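Local coordinates for protein luciferase-like enzymeAMP-CoA-ligase (Zophobas atratus, PDB 4W8O) that is a luciferase-like member of the AMP-binding (ANL) family that probably activates carboxylic acids with ATP and joins them to coenzyme A, at residues G370-G375 with I408-D413; L377-D382 with G401-G406. All coordinates share one frame; numbering follows the deposited sequence.

Contact 1: G370-G375 with I408-D413; sequences GPNQKG and IGYYDD
Pro371 sits over one face of the Tyr411 ring. Its CA lies 4.1 Å from the ring centroid and 19° off the ring normal, a CH-pi contact displaced toward the rim. The Tyr411 side chain can be followed outward. From CB, a chi1 of 62° sets CG between the backbone N and the carbonyl carbon, and this turns the ring along Gly370 and Pro371. CD2 and CE2 run beside the proline ring, and CE2 comes within 3.8 Å of Pro371 CB. CZ reaches the peptide link and is 3.7 Å from Pro371 N. On the other flank CE1 approaches the carbonyl of Gly370. At the tip, Tyr411 OH lies 3.4 Å from Gly370 CA. The same hydroxyl is hydrogen-bonded to the carbonyl O of Val369.

The backbone pairing is interrupted here. Gly375 and Gly409 form an antiparallel hydrogen-bonded pair, with Gly375 N to Gly409 O and Gly409 N to Gly375 O both at 2.9 Å. Between this pair and Tyr411, the 370-375 chain leaves regular strand geometry. It returns to its neighbour through Asn372 N, which donates to Tyr411 O over 2.9 Å. A water fills in for strand pairing in between. It accepts from Tyr411 N at 2.9 Å and from Gln373 N, and donates to Gly370 O.

Farther along, the bent chain of Lys374 lays CE and NZ against Ile408 CG2. The Tyr410 ring meets that of Tyr418 with nearly parallel planes. The contact thus joins two neighbouring strands of the five-stranded antiparallel sheet, at a break in strand 367-380. Its chemistry suggests that the backbone polar groups of Gly370, Gln373 and Tyr411 keep partners where regular pairing lapses, through the water and the Asn372 N to Tyr411 O bond. The bond to Val369 O probably helps to hold the Tyr411 ring along Gly370 and Pro371.

Contact 2: L377-D382 with G401-G406; sequences LRVKSD and GFLKTG
The carbonyl oxygen of Leu377 is gripped twice by Thr405. The backbone N of Thr405 donates to it over 3.0 Å. The hydroxyl OG1 of Thr405 donates over 2.7 Å to the same Leu377 O, tilted 34° from the carbonyl plane. A chi1 of 62° brings OG1 round to this oxygen, and OG1 is also hydrogen-bonded to Asp407 N. Val379 and Leu403 form an antiparallel hydrogen-bonded pair, with Val379 N to Leu403 O at 2.9 Å and a short Leu403 N to Val379 O at 2.6 Å. On their face Val379 CG2 packs on Leu403 CB.

Strands 367-380 and 403-411 are adjacent in the antiparallel sheet. Thr405 and Gly406 begin the TGD motif of ANL enzymes, completed by Asp407.

Lys380 CB stands over the centre of the Phe402 ring, 3.7 Å from its centroid. The extended lysine chain crosses the ring and carries NZ to Asp400 O. The Arg378-Val379 peptide meets the ring edge, and Lys359 makes a cation-pi contact with it. An alanine at Phe402 would probably open a gap under Lys380 and leave Lys359 without its aromatic mate. On the opposite face of the sheet from Val379 and Leu403, Lys404 CG lies over the Arg378 guanidinium, 4.0 Å from Arg378 NE. That guanidinium forms salt bridges with Glu376, Glu366 and Asp398.

Contacts 1 and 2 are two sections of one strand pair, 367-380 with 403-411, and their centres are about 15 Å apart. They touch where Leu377 CD1 packs 3.3 Å from Gly409 N. Contact 1 lies farther out, its centre about 28 Å from the centre of the chain against about 19 Å for contact 2. Contact 2 is also the one that reaches the ligand pocket. Leu403 packs on Met324 and Glu326, and Thr405 on Met324; both partners line the site holding the bound polyether. Asp407, between the two 403-411 sections, probably faces the nucleotide ribose during catalysis, as its counterpart does in related ANL enzymes.

Contact 1: G370-G375 with I408-D413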
# COMPACT_ATOMS: atom_id res chain seq x y z
N GLY A 370 -6.67 -10.26 -29.20
CA GLY A 370 -7.84 -10.90 -28.64
C GLY A 370 -7.50 -11.84 -27.51
O GLY A 370 -6.34 -11.89 -27.07
N PRO A 371 -8.51 -12.59 -27.03
CA PRO A 371 -8.29 -13.53 -25.93
C PRO A 371 -7.42 -14.71 -26.36
O PRO A 371 -7.40 -15.06 -27.54
CB PRO A 371 -9.71 -13.98 -25.57
CG PRO A 371 -10.49 -13.80 -26.83
CD PRO A 371 -9.90 -12.61 -27.52
N ASN A 372 -6.71 -15.30 -25.40
CA ASN A 372 -5.78 -16.41 -25.66
C ASN A 372 -4.67 -16.07 -26.66
O ASN A 372 -4.26 -16.91 -27.47
CB ASN A 372 -6.54 -17.67 -26.11
CG ASN A 372 -7.55 -18.12 -25.08
OD1 ASN A 372 -7.18 -18.55 -23.99
ND2 ASN A 372 -8.83 -18.03 -25.42
N GLN A 373 -4.21 -14.82 -26.60
CA GLN A 373 -3.08 -14.34 -27.38
C GLN A 373 -2.17 -13.57 -26.42
O GLN A 373 -2.53 -12.49 -25.93
CB GLN A 373 -3.54 -13.44 -28.52
CG GLN A 373 -4.63 -14.04 -29.39
CD GLN A 373 -5.06 -13.13 -30.53
OE1 GLN A 373 -6.26 -12.86 -30.72
NE2 GLN A 373 -4.09 -12.65 -31.30
N LYS A 374 -1.00 -14.15 -26.14
CA LYS A 374 -0.08 -13.54 -25.19
C LYS A 374 0.59 -12.29 -25.77
O LYS A 374 0.85 -12.21 -26.96
CB LYS A 374 0.96 -14.55 -24.68
CG LYS A 374 1.97 -15.04 -25.70
CD LYS A 374 3.19 -15.69 -25.06
CE LYS A 374 4.34 -14.70 -24.98
NZ LYS A 374 5.43 -15.15 -24.07
N GLY A 375 0.82 -11.31 -24.90
CA GLY A 375 1.48 -10.06 -25.28
C GLY A 375 1.80 -9.26 -24.03
O GLY A 375 1.74 -9.80 -22.92
N ILE A 408 4.21 -10.01 -19.33
CA ILE A 408 3.64 -10.71 -20.47
C ILE A 408 2.49 -11.56 -19.95
O ILE A 408 2.64 -12.25 -18.93
CB ILE A 408 4.69 -11.62 -21.14
CG1 ILE A 408 5.82 -10.78 -21.75
CG2 ILE A 408 4.06 -12.50 -22.20
CD1 ILE A 408 5.37 -9.69 -22.70
N GLY A 409 1.35 -11.48 -20.63
CA GLY A 409 0.17 -12.29 -20.30
C GLY A 409 -0.91 -12.32 -21.39
O GLY A 409 -0.65 -11.99 -22.54
N TYR A 410 -2.11 -12.73 -21.00
CA TYR A 410 -3.25 -12.83 -21.91
C TYR A 410 -4.53 -12.85 -21.06
O TYR A 410 -4.45 -13.02 -19.84
CB TYR A 410 -3.17 -14.11 -22.76
CG TYR A 410 -3.29 -15.37 -21.93
CD1 TYR A 410 -2.16 -15.98 -21.39
CD2 TYR A 410 -4.54 -15.94 -21.67
CE1 TYR A 410 -2.27 -17.13 -20.62
CE2 TYR A 410 -4.65 -17.10 -20.90
CZ TYR A 410 -3.51 -17.68 -20.38
OH TYR A 410 -3.60 -18.82 -19.62
N TYR A 411 -5.69 -12.71 -21.71
CA TYR A 411 -6.99 -12.83 -21.03
C TYR A 411 -7.92 -13.86 -21.70
O TYR A 411 -7.71 -14.25 -22.84
CB TYR A 411 -7.71 -11.48 -20.93
CG TYR A 411 -8.05 -10.85 -22.27
CD1 TYR A 411 -7.13 -10.09 -22.96
CD2 TYR A 411 -9.32 -11.02 -22.84
CE1 TYR A 411 -7.43 -9.52 -24.18
CE2 TYR A 411 -9.64 -10.45 -24.06
CZ TYR A 411 -8.69 -9.70 -24.72
OH TYR A 411 -8.98 -9.13 -25.93
N ASP A 412 -8.94 -14.26 -20.94
CA ASP A 412 -9.96 -15.22 -21.37
C ASP A 412 -11.02 -14.63 -22.29
O ASP A 412 -11.10 -13.43 -22.47
CB ASP A 412 -10.72 -15.76 -20.14
CG ASP A 412 -10.05 -16.93 -19.52
OD1 ASP A 412 -9.05 -17.39 -20.09
OD2 ASP A 412 -10.53 -17.40 -18.47
N ASP A 413 -11.86 -15.51 -22.83
CA ASP A 413 -13.13 -15.11 -23.44
C ASP A 413 -14.04 -14.43 -22.41
O ASP A 413 -14.78 -13.52 -22.76
CB ASP A 413 -13.86 -16.32 -24.05
CG ASP A 413 -13.20 -16.84 -25.32
OD1 ASP A 413 -12.52 -16.06 -26.02
OD2 ASP A 413 -13.38 -18.03 -25.63
O HOH W 1 -5.11 -12.40 -24.58
O HOH W 2 -10.17 -17.70 -27.48

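Contact 2: L377-D382 with G401-G406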
# COMPACT_ATOMS: atom_id res chain seq x y z
N LEU A 377 1.10 -6.69 -21.14
CA LEU A 377 -0.00 -6.03 -20.43
C LEU A 377 0.23 -4.54 -20.30
O LEU A 377 1.26 -4.09 -19.79
CB LEU A 377 -0.23 -6.63 -19.04
CG LEU A 377 -1.22 -7.78 -19.01
CD1 LEU A 377 -0.57 -9.02 -19.62
CD2 LEU A 377 -1.70 -8.06 -17.59
N ARG A 378 -0.75 -3.77 -20.76
CA ARG A 378 -0.72 -2.33 -20.61
C ARG A 378 -2.03 -1.84 -20.02
O ARG A 378 -3.10 -2.36 -20.34
CB ARG A 378 -0.45 -1.67 -21.96
CG ARG A 378 0.77 -2.26 -22.64
CD ARG A 378 1.36 -1.30 -23.63
NE ARG A 378 2.48 -1.91 -24.35
CZ ARG A 378 2.90 -1.51 -25.55
NH1 ARG A 378 2.31 -0.51 -26.18
NH2 ARG A 378 3.92 -2.13 -26.12
N VAL A 379 -1.93 -0.84 -19.14
CA VAL A 379 -3.06 -0.43 -18.30
C VAL A 379 -3.17 1.09 -18.21
O VAL A 379 -2.18 1.80 -18.42
CB VAL A 379 -2.92 -1.04 -16.89
CG1 VAL A 379 -2.94 -2.56 -16.97
CG2 VAL A 379 -1.64 -0.56 -16.22
N LYS A 380 -4.37 1.58 -17.92
CA LYS A 380 -4.63 3.01 -17.84
C LYS A 380 -5.79 3.33 -16.91
O LYS A 380 -6.84 2.71 -17.00
CB LYS A 380 -4.93 3.58 -19.23
CG LYS A 380 -5.02 5.10 -19.28
CD LYS A 380 -5.18 5.59 -20.71
CE LYS A 380 -5.30 7.10 -20.78
NZ LYS A 380 -5.39 7.56 -22.20
N SER A 381 -5.57 4.28 -16.01
CA SER A 381 -6.58 4.73 -15.06
C SER A 381 -6.12 6.00 -14.37
O SER A 381 -4.96 6.42 -14.50
CB SER A 381 -6.84 3.66 -13.99
OG SER A 381 -5.86 3.71 -12.96
N ASP A 382 -7.03 6.59 -13.59
CA ASP A 382 -6.74 7.79 -12.83
C ASP A 382 -5.88 7.51 -11.60
O ASP A 382 -5.50 8.45 -10.91
CB ASP A 382 -8.04 8.47 -12.38
CG ASP A 382 -8.80 9.11 -13.53
OD1 ASP A 382 -8.27 9.19 -14.67
OD2 ASP A 382 -9.93 9.55 -13.26
N GLY A 401 -1.00 6.67 -23.82
CA GLY A 401 -0.93 7.00 -22.39
C GLY A 401 -1.16 5.83 -21.45
O GLY A 401 -1.48 6.04 -20.28
N PHE A 402 -0.99 4.60 -21.94
CA PHE A 402 -1.15 3.41 -21.11
C PHE A 402 0.17 3.08 -20.45
O PHE A 402 1.21 3.17 -21.10
CB PHE A 402 -1.57 2.19 -21.93
CG PHE A 402 -3.04 2.13 -22.26
CD1 PHE A 402 -3.63 3.09 -23.08
CD2 PHE A 402 -3.83 1.09 -21.78
CE1 PHE A 402 -4.98 3.02 -23.40
CE2 PHE A 402 -5.18 1.02 -22.09
CZ PHE A 402 -5.76 1.98 -22.90
N LEU A 403 0.14 2.71 -19.18
CA LEU A 403 1.33 2.24 -18.46
C LEU A 403 1.72 0.86 -18.97
O LEU A 403 0.90 -0.05 -19.03
CB LEU A 403 1.06 2.17 -16.95
CG LEU A 403 2.16 1.58 -16.05
CD1 LEU A 403 3.35 2.53 -15.91
CD2 LEU A 403 1.60 1.23 -14.67
N LYS A 404 2.99 0.71 -19.33
CA LYS A 404 3.54 -0.60 -19.70
C LYS A 404 3.88 -1.33 -18.41
O LYS A 404 4.72 -0.85 -17.65
CB LYS A 404 4.78 -0.42 -20.56
CG LYS A 404 4.55 0.39 -21.83
CD LYS A 404 5.87 0.68 -22.51
CE LYS A 404 5.72 1.66 -23.65
NZ LYS A 404 7.04 2.24 -24.03
N THR A 405 3.22 -2.45 -18.13
CA THR A 405 3.43 -3.14 -16.85
C THR A 405 4.75 -3.90 -16.79
O THR A 405 5.19 -4.29 -15.71
CB THR A 405 2.33 -4.18 -16.56
OG1 THR A 405 2.35 -5.19 -17.57
CG2 THR A 405 0.96 -3.52 -16.48
N GLY A 406 5.35 -4.13 -17.95
CA GLY A 406 6.54 -4.97 -18.03
C GLY A 406 6.25 -6.45 -17.88
O GLY A 406 7.18 -7.26 -17.77